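Local coordinates for protein aminopeptidase YwaD (PDB 6HC6) that catalyses the release of a range of N-terminal amino acids, including leucine, arginine and lysine, from peptides, using two zinc ions per subunit, at residues A[267-272]-A[320-325]; A[46-51]-A[413-418]; A[384-389]-A[419-424]; A[246-251]-A[374-379]; A[78-83]-A[288-293]. All coordinates share one frame; numbering follows the deposited sequence. Where two conformers were deposited one is given.

Overall arrangement
Four contacts lie on one mixed sheet of the M28 peptidase domain, whose neighbouring strands 285-291, 244-250, 316-322 and 382-389 carry interactions 5, 4, 1 and 3 in that order. Helices 260-277, 412-430 and 67-82 pack on one face; helix 373-378 meets the other. Interaction 2 joins helix 45-59 to helix 412-430, which interaction 3 shares. Centres of interactions 1 and 3 are closest, about 8 Å apart, those of 2 and 4 farthest, about 21 Å. Along the chain, interaction 2 reaches from 46-51 to 413-418, interaction 4 encloses interaction 1, and interaction 3 opens after both. Residues 46-51 and 78-83 pack on the peptidase core, and interactions 1 and 4 hold ligands of one zinc ion.

Interaction 1: residues A[267-272]-A[320-325]; sequences TSVMLE and FNLDMV. With ZN (zinc ion), chain D.
L322 points its side chain at the flank of helix 260-277, where it meets V269 and M270, and V325 reaches V269. The CD1 methyl of L322 lies against the helix backbone, 3.7 Å from M270 N, and also close to M270 CB. It touches V269 CG1 at 3.9 Å, the two side chains crossing at about a right angle. V269 uses both arms: chi1 of 174° turns CG1 to L322 and CG2, beside the backbone N, to V325 CG2 at 3.7 Å. Beta-branched valines suit this place: short, stiff methyls meet at the helix flank, one from the helix, one from the loop after the strand. D323 follows L322 and turns away from the helix, presenting OD1 at 2.1 Å and OD2 at 2.2 Å to a zinc ion that H250 and D262 also bind. Strand 316-322 runs between strands 244-250 and 382-389, L322 also touching F386 on the latter, while S268 on helix 260-277 packs against helix 45-59.

Interaction 2: residues A[46-51]-A[413-418]; sequences KHAYST and ERLQQA. With ACT (acetate ion), chain F.
A48 and L415 meet where two helices pack side by side, helix 45-59 near the start of the chain and helix 412-430 in the M28 peptidase domain. The packed part is small and buried. L415 lays its CD1 methyl against A48 and Y49, 4.3 Å from A48 CB and 4.1 Å from Y49 N; alanine suits the spot because its single methyl lets a leucine come this near the backbone. A45, I52, I410 and V269 close round the same leucine, which thus meets positions i, i+3, i+4 and i+7 (A45, A48, Y49, I52) of helix 45-59, whereas Y49 only borders the contact and is partly exposed.

The solvent side is polar and looser. Exposed K46, extended beyond CG, places NZ 3.2 Å from acetate O, probably an ion from the crystallisation liquor that K44 also binds. H47 ND1 is hydrogen-bonded to E272 OE1 of helix 260-277. Replacing H47 by an alanine would probably leave E272 OE1 without its imidazole partner and loosen the link between helices 45-59 and 260-277. The acetate lies at the edge of the H47 ring, H47 NE2 donating to OXT over 3.0 Å with an N-H...O angle of 165°.

Interaction 3: residues A[384-389]-A[419-424]; sequences ANFIWG and GDLVTA
Where helix 412-430 packs on the central sheet of the M28 peptidase fold, F386 of strand 382-389 faces L421 and V422 of the helix. F386 holds CG beside its own backbone N (chi1 -63°), which sends the ring out from the sheet toward the helix. V422 comes from the opposite direction and sets its CG2 methyl over one face of the ring, toward the rim, 3.7 Å from F386 CD2. This is a CH-pi contact, with V422 CG2 lying 3.9 Å from the F386 ring centroid and 21° off the ring normal. L421 crosses the phenylalanine at about a right angle and brings its CD1 to 4.0 Å from F386 CE2. V422 was modelled in two conformers, so the methyl-over-ring detail describes one of them. F320 and L322 of the adjacent strand and V347 of helix 346-358 also border the ring.

Within the helix, G419 O takes two donors from T423, the backbone N at 2.9 Å and OG1 at 2.7 Å, from opposite faces of the carbonyl plane. The hydroxyl is thus satisfied by its own helix. Between strand and helix the chemistry is apolar throughout, so cohesion depends on fit and exclusion of water more than on direction.

Interaction 4: residues A[246-251]-A[374-379]; sequences YVTAHY and VPFHEA. With ZN (zinc ion), chain D.
F376 drives the edge of its ring into the face of Y246. Its CE1 stands 3.4 Å above the tyrosine plane, over the ring's centre, and comes to 3.5 Å from Y246 CG. The planes are inclined by 52° and the centroids lie 4.8 Å apart, an edge-to-face pair well short of perpendicular. Both residues keep CG beside the backbone N and anti to the carbonyl carbon (chi1 -54° for Y246, -73° for F376), which swings each ring off its backbone toward the other. F376 CZ also nears T248 CG2, at 4.5 Å, while the threonine hydroxyl is taken up by N319 and N321.

Y246, T248 and H250 occupy every second position of strand 244-250, at the heart of the sheet in the M28 fold. Helix 373-378 approaches the face where Y246 and T248 point; V247, between them, turns to helix 260-277 on the other face. Aromatic side chains suit the distance between strand and helix, long enough to meet while keeping polar atoms out of the ring contact, and Y246 OH lies beyond it, bonded to S316 OG. Were Y246 an alanine, F376 would probably lose the ring face it packs on and S316 OG its phenolic partner. Where the strand closes, H250 CG stands between its backbone N and carbonyl carbon, and the imidazole hands NE2 to the zinc ion at 2.2 Å while ND1 bonds to D252 OD1. Two waters also bind this metal.

Interaction 5: residues A[78-83]-A[288-293]; sequences SSMRKL and FIAFGA
M80 O receives the backbone N-H of L83 at 2.9 Å, while the side chain of the same methionine reaches from helix 67-82 to F288 and A290 on strand 285-291. The helix and strand segments run antiparallel, at 175°, with axes 11.0 Å apart, and a long side chain is needed to span them. M80 supplies it by lying extended beyond CG (chi3 180°), so that the terminal CE does the touching. CE meets the strand backbone at F288 O, 3.5 Å away, and lies 4.1 Å from A290 N. Its apolar neighbours are F288 CB at 4.4 Å and A290 CB at 4.5 Å. The small alanine leaves the methyl access to the strand backbone, and F288 leads its ring away toward V247 and A274. M270, L271 and I230 also pack round M80. The contact has no hydrogen bond between the segments and rests on van der Waals packing of a thioether methyl, slightly polarised and so able to sit beside a carbonyl oxygen with little cost.

Interaction 1: residues A[267-272]-A[320-325]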
# COMPACT_ATOMS: atom_id res chain seq x y z
N THR A 267 0.51 -8.67 6.71
CA THR A 267 0.74 -8.41 8.12
C THR A 267 0.56 -9.68 8.94
O THR A 267 1.38 -9.99 9.82
CB THR A 267 -0.21 -7.31 8.60
OG1 THR A 267 0.03 -6.11 7.85
CG2 THR A 267 0.01 -7.01 10.10
N SER A 268 -0.48 -10.45 8.63
CA SER A 268 -0.79 -11.65 9.40
C SER A 268 0.24 -12.75 9.15
O SER A 268 0.61 -13.47 10.08
CB SER A 268 -2.20 -12.12 9.04
OG SER A 268 -2.23 -12.75 7.77
N VAL A 269 0.71 -12.90 7.91
CA VAL A 269 1.71 -13.92 7.62
C VAL A 269 3.05 -13.54 8.25
O VAL A 269 3.79 -14.40 8.75
CB VAL A 269 1.84 -14.11 6.10
CG1 VAL A 269 2.98 -15.06 5.77
CG2 VAL A 269 0.51 -14.63 5.52
N MET A 270 3.38 -12.25 8.22
CA MET A 270 4.58 -11.79 8.90
C MET A 270 4.54 -12.14 10.39
O MET A 270 5.53 -12.62 10.95
CB MET A 270 4.73 -10.28 8.68
CG MET A 270 5.94 -9.67 9.40
SD MET A 270 5.51 -9.11 11.06
CE MET A 270 4.52 -7.65 10.71
N LEU A 271 3.40 -11.92 11.04
CA LEU A 271 3.32 -12.17 12.48
C LEU A 271 3.38 -13.66 12.78
O LEU A 271 4.02 -14.08 13.75
CB LEU A 271 2.04 -11.56 13.06
CG LEU A 271 2.11 -10.04 13.15
CD1 LEU A 271 0.73 -9.47 13.47
CD2 LEU A 271 3.13 -9.63 14.23
N GLU A 272 2.72 -14.48 11.96
CA GLU A 272 2.80 -15.92 12.19
C GLU A 272 4.19 -16.45 11.90
O GLU A 272 4.66 -17.37 12.58
CB GLU A 272 1.75 -16.65 11.35
CG GLU A 272 1.85 -18.16 11.40
CD GLU A 272 1.52 -18.76 12.77
OE1 GLU A 272 1.20 -18.01 13.72
OE2 GLU A 272 1.60 -19.99 12.88
N PHE A 320 12.43 -9.43 3.08
CA PHE A 320 11.30 -10.19 2.54
C PHE A 320 10.04 -9.39 2.85
O PHE A 320 9.63 -9.31 4.02
CB PHE A 320 11.18 -11.57 3.20
CG PHE A 320 12.34 -12.47 2.96
CD1 PHE A 320 13.51 -12.32 3.69
CD2 PHE A 320 12.24 -13.50 2.02
CE1 PHE A 320 14.59 -13.18 3.48
CE2 PHE A 320 13.32 -14.36 1.82
CZ PHE A 320 14.48 -14.19 2.54
N ASN A 321 9.42 -8.80 1.83
CA ASN A 321 8.21 -8.00 2.03
C ASN A 321 7.00 -8.81 1.58
O ASN A 321 7.01 -9.40 0.50
CB ASN A 321 8.29 -6.67 1.27
CG ASN A 321 7.10 -5.77 1.57
OD1 ASN A 321 6.97 -5.23 2.67
ND2 ASN A 321 6.23 -5.60 0.60
N LEU A 322 5.96 -8.84 2.41
CA LEU A 322 4.74 -9.60 2.15
C LEU A 322 3.58 -8.64 1.92
O LEU A 322 3.21 -7.89 2.82
CB LEU A 322 4.42 -10.51 3.34
CG LEU A 322 5.65 -11.30 3.81
CD1 LEU A 322 5.40 -12.01 5.11
CD2 LEU A 322 6.02 -12.28 2.72
N ASP A 323 3.00 -8.66 0.72
CA ASP A 323 1.92 -7.72 0.41
C ASP A 323 0.98 -8.41 -0.57
O ASP A 323 1.31 -8.54 -1.75
CB ASP A 323 2.48 -6.41 -0.17
CG ASP A 323 1.44 -5.29 -0.29
OD1 ASP A 323 0.25 -5.53 -0.09
OD2 ASP A 323 1.82 -4.13 -0.60
N MET A 324 -0.16 -8.83 -0.07
CA MET A 324 -1.23 -9.49 -0.81
C MET A 324 -0.92 -10.97 -1.01
O MET A 324 -0.69 -11.40 -2.08
CB MET A 324 -1.56 -8.75 -2.11
CG MET A 324 -2.30 -7.47 -1.88
SD MET A 324 -2.57 -6.38 -3.28
CE MET A 324 -3.59 -7.42 -4.30
N VAL A 325 -1.00 -11.69 0.07
CA VAL A 325 -0.59 -13.08 0.03
C VAL A 325 -1.72 -14.02 0.44
O VAL A 325 -1.47 -15.15 0.79
CB VAL A 325 0.66 -13.31 0.89
CG1 VAL A 325 1.88 -12.68 0.23
CG2 VAL A 325 0.45 -12.76 2.30
ZN ZN D . -0.31 -3.54 -0.46
O HOH W 1 -0.29 -3.71 -2.45
O HOH W 2 -0.67 -1.60 -1.07

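Interaction 2: residues A[46-51]-A[413-418]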
# COMPACT_ATOMS: atom_id res chain seq x y z
N LYS A 46 -4.42 -20.71 10.13
CA LYS A 46 -5.56 -20.33 10.98
C LYS A 46 -5.19 -19.15 11.87
O LYS A 46 -6.02 -18.27 12.11
CB LYS A 46 -6.04 -21.52 11.81
CG LYS A 46 -5.09 -21.98 12.91
CD LYS A 46 -5.63 -23.20 13.66
CE LYS A 46 -4.66 -23.62 14.75
NZ LYS A 46 -5.04 -24.91 15.41
N HIS A 47 -3.94 -19.11 12.35
CA HIS A 47 -3.49 -17.96 13.13
C HIS A 47 -3.51 -16.70 12.30
O HIS A 47 -3.91 -15.63 12.79
CB HIS A 47 -2.08 -18.19 13.64
CG HIS A 47 -1.96 -19.32 14.61
ND1 HIS A 47 -0.75 -19.86 14.97
CD2 HIS A 47 -2.90 -20.00 15.31
CE1 HIS A 47 -0.95 -20.83 15.85
NE2 HIS A 47 -2.25 -20.94 16.06
N ALA A 48 -3.03 -16.79 11.06
CA ALA A 48 -3.04 -15.62 10.19
C ALA A 48 -4.47 -15.17 9.90
O ALA A 48 -4.77 -13.97 9.95
CB ALA A 48 -2.28 -15.91 8.89
N TYR A 49 -5.36 -16.12 9.61
CA TYR A 49 -6.77 -15.78 9.41
C TYR A 49 -7.32 -15.00 10.60
O TYR A 49 -7.97 -13.96 10.43
CB TYR A 49 -7.59 -17.07 9.18
CG TYR A 49 -9.02 -16.79 8.78
CD1 TYR A 49 -10.02 -16.66 9.74
CD2 TYR A 49 -9.37 -16.61 7.44
CE1 TYR A 49 -11.33 -16.39 9.39
CE2 TYR A 49 -10.69 -16.34 7.08
CZ TYR A 49 -11.66 -16.23 8.05
OH TYR A 49 -12.96 -15.95 7.70
N SER A 50 -7.04 -15.48 11.81
CA SER A 50 -7.51 -14.79 13.00
C SER A 50 -7.00 -13.36 13.04
O SER A 50 -7.74 -12.43 13.38
CB SER A 50 -7.08 -15.54 14.26
OG SER A 50 -7.60 -14.90 15.41
N THR A 51 -5.72 -13.15 12.70
CA THR A 51 -5.17 -11.80 12.69
C THR A 51 -5.84 -10.94 11.62
O THR A 51 -6.12 -9.76 11.85
CB THR A 51 -3.67 -11.85 12.47
OG1 THR A 51 -3.08 -12.60 13.54
CG2 THR A 51 -3.08 -10.44 12.43
N GLU A 413 -5.92 -21.64 2.41
CA GLU A 413 -4.97 -22.45 1.65
C GLU A 413 -3.91 -21.57 1.01
O GLU A 413 -2.74 -21.96 0.94
CB GLU A 413 -5.69 -23.27 0.58
CG GLU A 413 -6.55 -24.39 1.12
CD GLU A 413 -7.60 -24.82 0.11
OE1 GLU A 413 -8.79 -24.47 0.29
OE2 GLU A 413 -7.23 -25.50 -0.87
N ARG A 414 -4.30 -20.39 0.53
CA ARG A 414 -3.34 -19.46 -0.05
C ARG A 414 -2.44 -18.85 1.02
O ARG A 414 -1.23 -18.73 0.81
CB ARG A 414 -4.07 -18.35 -0.82
CG ARG A 414 -4.75 -18.87 -2.09
CD ARG A 414 -3.86 -18.66 -3.30
NE ARG A 414 -4.38 -19.30 -4.51
CZ ARG A 414 -5.33 -18.79 -5.29
NH1 ARG A 414 -5.90 -17.64 -4.98
NH2 ARG A 414 -5.71 -19.44 -6.38
N LEU A 415 -3.01 -18.47 2.17
CA LEU A 415 -2.18 -18.03 3.29
C LEU A 415 -1.18 -19.11 3.68
O LEU A 415 -0.01 -18.82 3.95
CB LEU A 415 -3.06 -17.70 4.50
CG LEU A 415 -3.91 -16.43 4.39
CD1 LEU A 415 -4.90 -16.37 5.55
CD2 LEU A 415 -3.02 -15.19 4.34
N GLN A 416 -1.64 -20.36 3.73
CA GLN A 416 -0.78 -21.46 4.16
C GLN A 416 0.37 -21.67 3.18
O GLN A 416 1.52 -21.82 3.59
CB GLN A 416 -1.61 -22.73 4.30
CG GLN A 416 -0.82 -23.92 4.82
CD GLN A 416 -0.45 -23.73 6.27
OE1 GLN A 416 -1.31 -23.38 7.10
NE2 GLN A 416 0.82 -23.93 6.60
N GLN A 417 0.07 -21.68 1.88
CA GLN A 417 1.11 -21.95 0.90
C GLN A 417 2.11 -20.79 0.83
O GLN A 417 3.32 -21.02 0.77
CB GLN A 417 0.49 -22.20 -0.48
CG GLN A 417 1.50 -22.42 -1.61
CD GLN A 417 2.39 -23.65 -1.40
OE1 GLN A 417 3.49 -23.56 -0.83
NE2 GLN A 417 1.93 -24.80 -1.89
N ALA A 418 1.61 -19.55 0.83
CA ALA A 418 2.50 -18.40 0.89
C ALA A 418 3.30 -18.41 2.19
O ALA A 418 4.51 -18.20 2.19
CB ALA A 418 1.70 -17.10 0.76
C ACT F . -2.63 -24.13 18.28
O ACT F . -2.55 -25.07 17.45
OXT ACT F . -3.08 -22.96 18.11
CH3 ACT F . -2.11 -24.47 19.73

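Interaction 3: residues A[384-389]-A[419-424]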
# COMPACT_ATOMS: atom_id res chain seq x y z
N ALA A 384 12.53 -8.01 -1.98
CA ALA A 384 11.49 -8.42 -2.89
C ALA A 384 10.14 -8.39 -2.19
O ALA A 384 10.06 -8.42 -1.03
CB ALA A 384 11.72 -9.79 -3.42
N ASN A 385 9.11 -8.36 -3.01
CA ASN A 385 7.74 -8.38 -2.55
C ASN A 385 7.03 -9.65 -3.01
O ASN A 385 7.09 -9.92 -4.13
CB ASN A 385 7.01 -7.16 -3.08
CG ASN A 385 5.60 -7.10 -2.62
OD1 ASN A 385 5.30 -7.40 -1.53
ND2 ASN A 385 4.74 -6.70 -3.50
N PHE A 386 6.39 -10.38 -2.12
CA PHE A 386 5.68 -11.59 -2.41
C PHE A 386 4.18 -11.28 -2.56
O PHE A 386 3.61 -10.72 -1.70
CB PHE A 386 5.90 -12.62 -1.33
CG PHE A 386 7.32 -13.08 -1.18
CD1 PHE A 386 8.22 -12.32 -0.52
CD2 PHE A 386 7.74 -14.27 -1.69
CE1 PHE A 386 9.52 -12.72 -0.38
CE2 PHE A 386 9.03 -14.68 -1.56
CZ PHE A 386 9.92 -13.92 -0.90
N ILE A 387 3.58 -11.78 -3.63
CA ILE A 387 2.17 -11.48 -3.92
C ILE A 387 1.63 -12.54 -4.87
O ILE A 387 2.34 -13.00 -5.78
CB ILE A 387 2.04 -10.05 -4.49
CG1 ILE A 387 0.61 -9.73 -4.91
CG2 ILE A 387 2.99 -9.86 -5.66
CD1 ILE A 387 0.42 -8.26 -5.29
N TRP A 388 0.37 -12.95 -4.66
CA TRP A 388 -0.25 -13.89 -5.59
C TRP A 388 -0.72 -13.15 -6.84
O TRP A 388 -1.14 -11.99 -6.77
CB TRP A 388 -1.46 -14.61 -4.98
CG TRP A 388 -1.17 -15.54 -3.86
CD1 TRP A 388 -1.39 -15.31 -2.52
CD2 TRP A 388 -0.64 -16.87 -3.95
NE1 TRP A 388 -1.01 -16.41 -1.78
CE2 TRP A 388 -0.55 -17.38 -2.64
CE3 TRP A 388 -0.23 -17.67 -5.02
CZ2 TRP A 388 -0.06 -18.66 -2.37
CZ3 TRP A 388 0.25 -18.94 -4.75
CH2 TRP A 388 0.33 -19.42 -3.44
N GLY A 389 -0.68 -13.85 -7.97
CA GLY A 389 -1.13 -13.25 -9.21
C GLY A 389 -1.62 -14.29 -10.18
O GLY A 389 -1.33 -15.48 -10.05
N GLY A 419 2.62 -18.65 3.32
CA GLY A 419 3.32 -18.70 4.60
C GLY A 419 4.40 -19.76 4.64
O GLY A 419 5.52 -19.51 5.11
N ASP A 420 4.09 -20.96 4.16
CA ASP A 420 5.09 -22.03 4.16
C ASP A 420 6.27 -21.68 3.25
O ASP A 420 7.43 -21.95 3.60
CB ASP A 420 4.46 -23.36 3.73
CG ASP A 420 3.63 -23.98 4.84
OD1 ASP A 420 3.95 -23.77 6.02
OD2 ASP A 420 2.64 -24.69 4.52
N LEU A 421 6.00 -21.05 2.11
CA LEU A 421 7.09 -20.73 1.18
C LEU A 421 8.00 -19.66 1.76
O LEU A 421 9.23 -19.82 1.78
CB LEU A 421 6.52 -20.29 -0.17
CG LEU A 421 7.49 -19.96 -1.32
CD1 LEU A 421 8.11 -18.54 -1.20
CD2 LEU A 421 8.58 -21.01 -1.44
N VAL A 422 7.44 -18.53 2.20
CA VAL A 422 8.29 -17.45 2.68
C VAL A 422 8.93 -17.81 4.02
O VAL A 422 10.06 -17.39 4.31
CB VAL A 422 7.49 -16.13 2.78
CG1 VAL A 422 8.42 -14.98 3.10
CG2 VAL A 422 6.73 -15.86 1.47
N THR A 423 8.25 -18.62 4.84
CA THR A 423 8.88 -19.06 6.09
C THR A 423 10.10 -19.92 5.79
O THR A 423 11.15 -19.77 6.44
CB THR A 423 7.89 -19.82 6.97
OG1 THR A 423 6.86 -18.92 7.41
CG2 THR A 423 8.58 -20.39 8.20
N ALA A 424 9.99 -20.81 4.81
CA ALA A 424 11.14 -21.63 4.45
C ALA A 424 12.24 -20.79 3.81
O ALA A 424 13.42 -21.09 3.99
CB ALA A 424 10.71 -22.76 3.50

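Interaction 4: residues A[246-251]-A[374-379]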
# COMPACT_ATOMS: atom_id res chain seq x y z
N TYR A 246 15.16 -8.43 7.26
CA TYR A 246 13.92 -7.72 7.48
C TYR A 246 12.75 -8.53 6.92
O TYR A 246 12.79 -8.93 5.76
CB TYR A 246 13.95 -6.34 6.82
CG TYR A 246 15.12 -5.45 7.21
CD1 TYR A 246 15.00 -4.51 8.23
CD2 TYR A 246 16.33 -5.53 6.53
CE1 TYR A 246 16.04 -3.69 8.57
CE2 TYR A 246 17.38 -4.71 6.86
CZ TYR A 246 17.23 -3.79 7.89
OH TYR A 246 18.26 -2.97 8.25
N VAL A 247 11.72 -8.76 7.74
CA VAL A 247 10.48 -9.39 7.29
C VAL A 247 9.37 -8.38 7.53
O VAL A 247 9.16 -7.96 8.68
CB VAL A 247 10.20 -10.71 8.04
CG1 VAL A 247 8.95 -11.38 7.44
CG2 VAL A 247 11.39 -11.63 7.96
N THR A 248 8.72 -7.94 6.45
CA THR A 248 7.95 -6.70 6.53
C THR A 248 6.62 -6.82 5.80
O THR A 248 6.44 -7.62 4.87
CB THR A 248 8.73 -5.50 5.99
OG1 THR A 248 8.92 -5.63 4.57
CG2 THR A 248 10.11 -5.36 6.67
N ALA A 249 5.68 -5.98 6.22
CA ALA A 249 4.34 -5.94 5.64
C ALA A 249 3.67 -4.65 6.08
O ALA A 249 3.84 -4.25 7.23
CB ALA A 249 3.52 -7.15 6.12
N HIS A 250 2.92 -4.01 5.19
CA HIS A 250 2.20 -2.80 5.59
C HIS A 250 0.84 -3.16 6.16
O HIS A 250 0.17 -4.08 5.70
CB HIS A 250 2.09 -1.81 4.43
CG HIS A 250 1.09 -2.16 3.36
ND1 HIS A 250 -0.22 -1.73 3.39
CD2 HIS A 250 1.24 -2.80 2.17
CE1 HIS A 250 -0.85 -2.14 2.31
NE2 HIS A 250 0.02 -2.77 1.53
N TYR A 251 0.42 -2.41 7.18
CA TYR A 251 -0.81 -2.75 7.89
C TYR A 251 -1.89 -1.70 7.68
O TYR A 251 -2.98 -1.82 8.27
CB TYR A 251 -0.53 -2.98 9.38
CG TYR A 251 -0.15 -1.74 10.15
CD1 TYR A 251 1.15 -1.25 10.14
CD2 TYR A 251 -1.08 -1.07 10.91
CE1 TYR A 251 1.50 -0.10 10.83
CE2 TYR A 251 -0.75 0.07 11.63
CZ TYR A 251 0.54 0.55 11.58
OH TYR A 251 0.90 1.68 12.28
N VAL A 374 10.62 -1.40 -1.79
CA VAL A 374 11.26 -0.47 -2.71
C VAL A 374 12.27 0.40 -1.96
O VAL A 374 13.38 0.57 -2.46
CB VAL A 374 10.22 0.39 -3.46
CG1 VAL A 374 10.91 1.52 -4.22
CG2 VAL A 374 9.43 -0.49 -4.43
N PRO A 375 11.95 0.99 -0.80
CA PRO A 375 12.99 1.77 -0.10
C PRO A 375 14.21 0.94 0.27
O PRO A 375 15.33 1.48 0.28
CB PRO A 375 12.25 2.28 1.15
CG PRO A 375 10.84 2.37 0.71
CD PRO A 375 10.63 1.18 -0.18
N PHE A 376 14.03 -0.34 0.59
CA PHE A 376 15.19 -1.19 0.84
C PHE A 376 16.04 -1.33 -0.40
O PHE A 376 17.27 -1.18 -0.35
CB PHE A 376 14.73 -2.57 1.34
CG PHE A 376 14.22 -2.55 2.74
CD1 PHE A 376 15.10 -2.68 3.82
CD2 PHE A 376 12.87 -2.36 3.00
CE1 PHE A 376 14.64 -2.66 5.12
CE2 PHE A 376 12.39 -2.33 4.30
CZ PHE A 376 13.28 -2.49 5.37
N HIS A 377 15.40 -1.58 -1.55
CA HIS A 377 16.13 -1.71 -2.81
C HIS A 377 16.87 -0.42 -3.14
O HIS A 377 18.02 -0.45 -3.59
CB HIS A 377 15.16 -2.07 -3.94
CG HIS A 377 15.84 -2.30 -5.25
ND1 HIS A 377 16.04 -3.57 -5.77
CD2 HIS A 377 16.37 -1.44 -6.15
CE1 HIS A 377 16.67 -3.47 -6.93
NE2 HIS A 377 16.87 -2.19 -7.18
N GLU A 378 16.23 0.74 -2.91
CA GLU A 378 16.86 2.02 -3.20
C GLU A 378 18.10 2.24 -2.34
O GLU A 378 19.05 2.90 -2.78
CB GLU A 378 15.87 3.16 -2.99
CG GLU A 378 14.76 3.20 -4.02
CD GLU A 378 13.74 4.27 -3.71
OE1 GLU A 378 13.20 4.28 -2.58
OE2 GLU A 378 13.47 5.12 -4.59
N ALA A 379 18.12 1.68 -1.13
CA ALA A 379 19.26 1.78 -0.23
C ALA A 379 20.32 0.71 -0.50
O ALA A 379 21.33 0.67 0.22
CB ALA A 379 18.80 1.69 1.23
ZN ZN D . -0.31 -3.54 -0.46
O HOH W 1 -0.29 -3.71 -2.45
O HOH W 2 -0.67 -1.60 -1.07

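Interaction 5: residues A[78-83]-A[288-293]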
# COMPACT_ATOMS: atom_id res chain seq x y z
N SER A 78 1.25 -5.41 20.56
CA SER A 78 0.92 -6.38 21.60
C SER A 78 1.21 -7.80 21.12
O SER A 78 1.77 -8.61 21.87
CB SER A 78 -0.55 -6.22 22.00
OG SER A 78 -1.03 -7.36 22.69
N SER A 79 0.89 -8.10 19.86
CA SER A 79 1.12 -9.44 19.34
C SER A 79 2.60 -9.76 19.25
O SER A 79 3.02 -10.88 19.58
CB SER A 79 0.46 -9.59 17.97
OG SER A 79 -0.95 -9.57 18.08
N MET A 80 3.41 -8.79 18.82
CA MET A 80 4.85 -9.01 18.74
C MET A 80 5.46 -9.25 20.12
O MET A 80 6.35 -10.10 20.28
CB MET A 80 5.52 -7.83 18.05
CG MET A 80 5.18 -7.73 16.56
SD MET A 80 6.27 -6.48 15.84
CE MET A 80 5.78 -6.48 14.12
N ARG A 81 5.02 -8.50 21.13
CA ARG A 81 5.58 -8.68 22.46
C ARG A 81 5.32 -10.08 22.99
O ARG A 81 6.15 -10.63 23.73
CB ARG A 81 5.03 -7.63 23.40
CG ARG A 81 5.57 -6.26 23.14
CD ARG A 81 5.38 -5.36 24.34
NE ARG A 81 5.76 -3.99 24.02
CZ ARG A 81 4.94 -3.07 23.52
NH1 ARG A 81 3.66 -3.36 23.28
NH2 ARG A 81 5.41 -1.86 23.26
N LYS A 82 4.17 -10.66 22.64
CA LYS A 82 3.89 -12.04 23.04
C LYS A 82 4.94 -13.00 22.49
O LYS A 82 5.18 -14.06 23.08
CB LYS A 82 2.51 -12.46 22.55
CG LYS A 82 1.36 -12.03 23.42
CD LYS A 82 0.23 -13.03 23.31
CE LYS A 82 0.76 -14.45 23.50
NZ LYS A 82 -0.30 -15.42 23.89
N LEU A 83 5.56 -12.65 21.36
CA LEU A 83 6.49 -13.51 20.64
C LEU A 83 7.94 -13.31 21.06
O LEU A 83 8.84 -13.63 20.28
CB LEU A 83 6.35 -13.28 19.14
CG LEU A 83 4.94 -13.46 18.58
CD1 LEU A 83 4.93 -13.30 17.06
CD2 LEU A 83 4.42 -14.83 18.99
N PHE A 288 11.12 -7.87 12.36
CA PHE A 288 9.78 -7.99 11.80
C PHE A 288 9.12 -6.62 11.88
O PHE A 288 9.04 -6.02 12.95
CB PHE A 288 8.95 -9.02 12.56
CG PHE A 288 9.55 -10.39 12.56
CD1 PHE A 288 10.45 -10.76 13.55
CD2 PHE A 288 9.25 -11.29 11.56
CE1 PHE A 288 11.02 -12.03 13.56
CE2 PHE A 288 9.83 -12.56 11.56
CZ PHE A 288 10.70 -12.93 12.57
N ILE A 289 8.69 -6.10 10.74
CA ILE A 289 8.18 -4.74 10.73
C ILE A 289 6.80 -4.71 10.10
O ILE A 289 6.60 -5.23 9.00
CB ILE A 289 9.12 -3.78 9.99
CG1 ILE A 289 10.55 -4.00 10.45
CG2 ILE A 289 8.63 -2.36 10.23
CD1 ILE A 289 11.52 -2.99 9.91
N ALA A 290 5.87 -4.07 10.80
CA ALA A 290 4.59 -3.66 10.25
C ALA A 290 4.70 -2.17 9.89
O ALA A 290 4.85 -1.33 10.78
CB ALA A 290 3.47 -3.92 11.26
N PHE A 291 4.66 -1.86 8.59
CA PHE A 291 4.84 -0.50 8.11
C PHE A 291 3.50 0.22 8.06
O PHE A 291 2.54 -0.30 7.50
CB PHE A 291 5.45 -0.50 6.71
CG PHE A 291 6.91 -0.83 6.68
CD1 PHE A 291 7.82 -0.08 7.41
CD2 PHE A 291 7.37 -1.87 5.89
CE1 PHE A 291 9.18 -0.40 7.39
CE2 PHE A 291 8.72 -2.18 5.85
CZ PHE A 291 9.62 -1.44 6.60
N GLY A 292 3.46 1.45 8.57
CA GLY A 292 2.27 2.25 8.40
C GLY A 292 2.32 3.05 7.11
O GLY A 292 3.36 3.19 6.48
N ALA A 293 1.15 3.55 6.69
CA ALA A 293 1.07 4.58 5.64
C ALA A 293 1.73 4.15 4.33
O ALA A 293 2.25 4.97 3.58
CB ALA A 293 1.68 5.91 6.11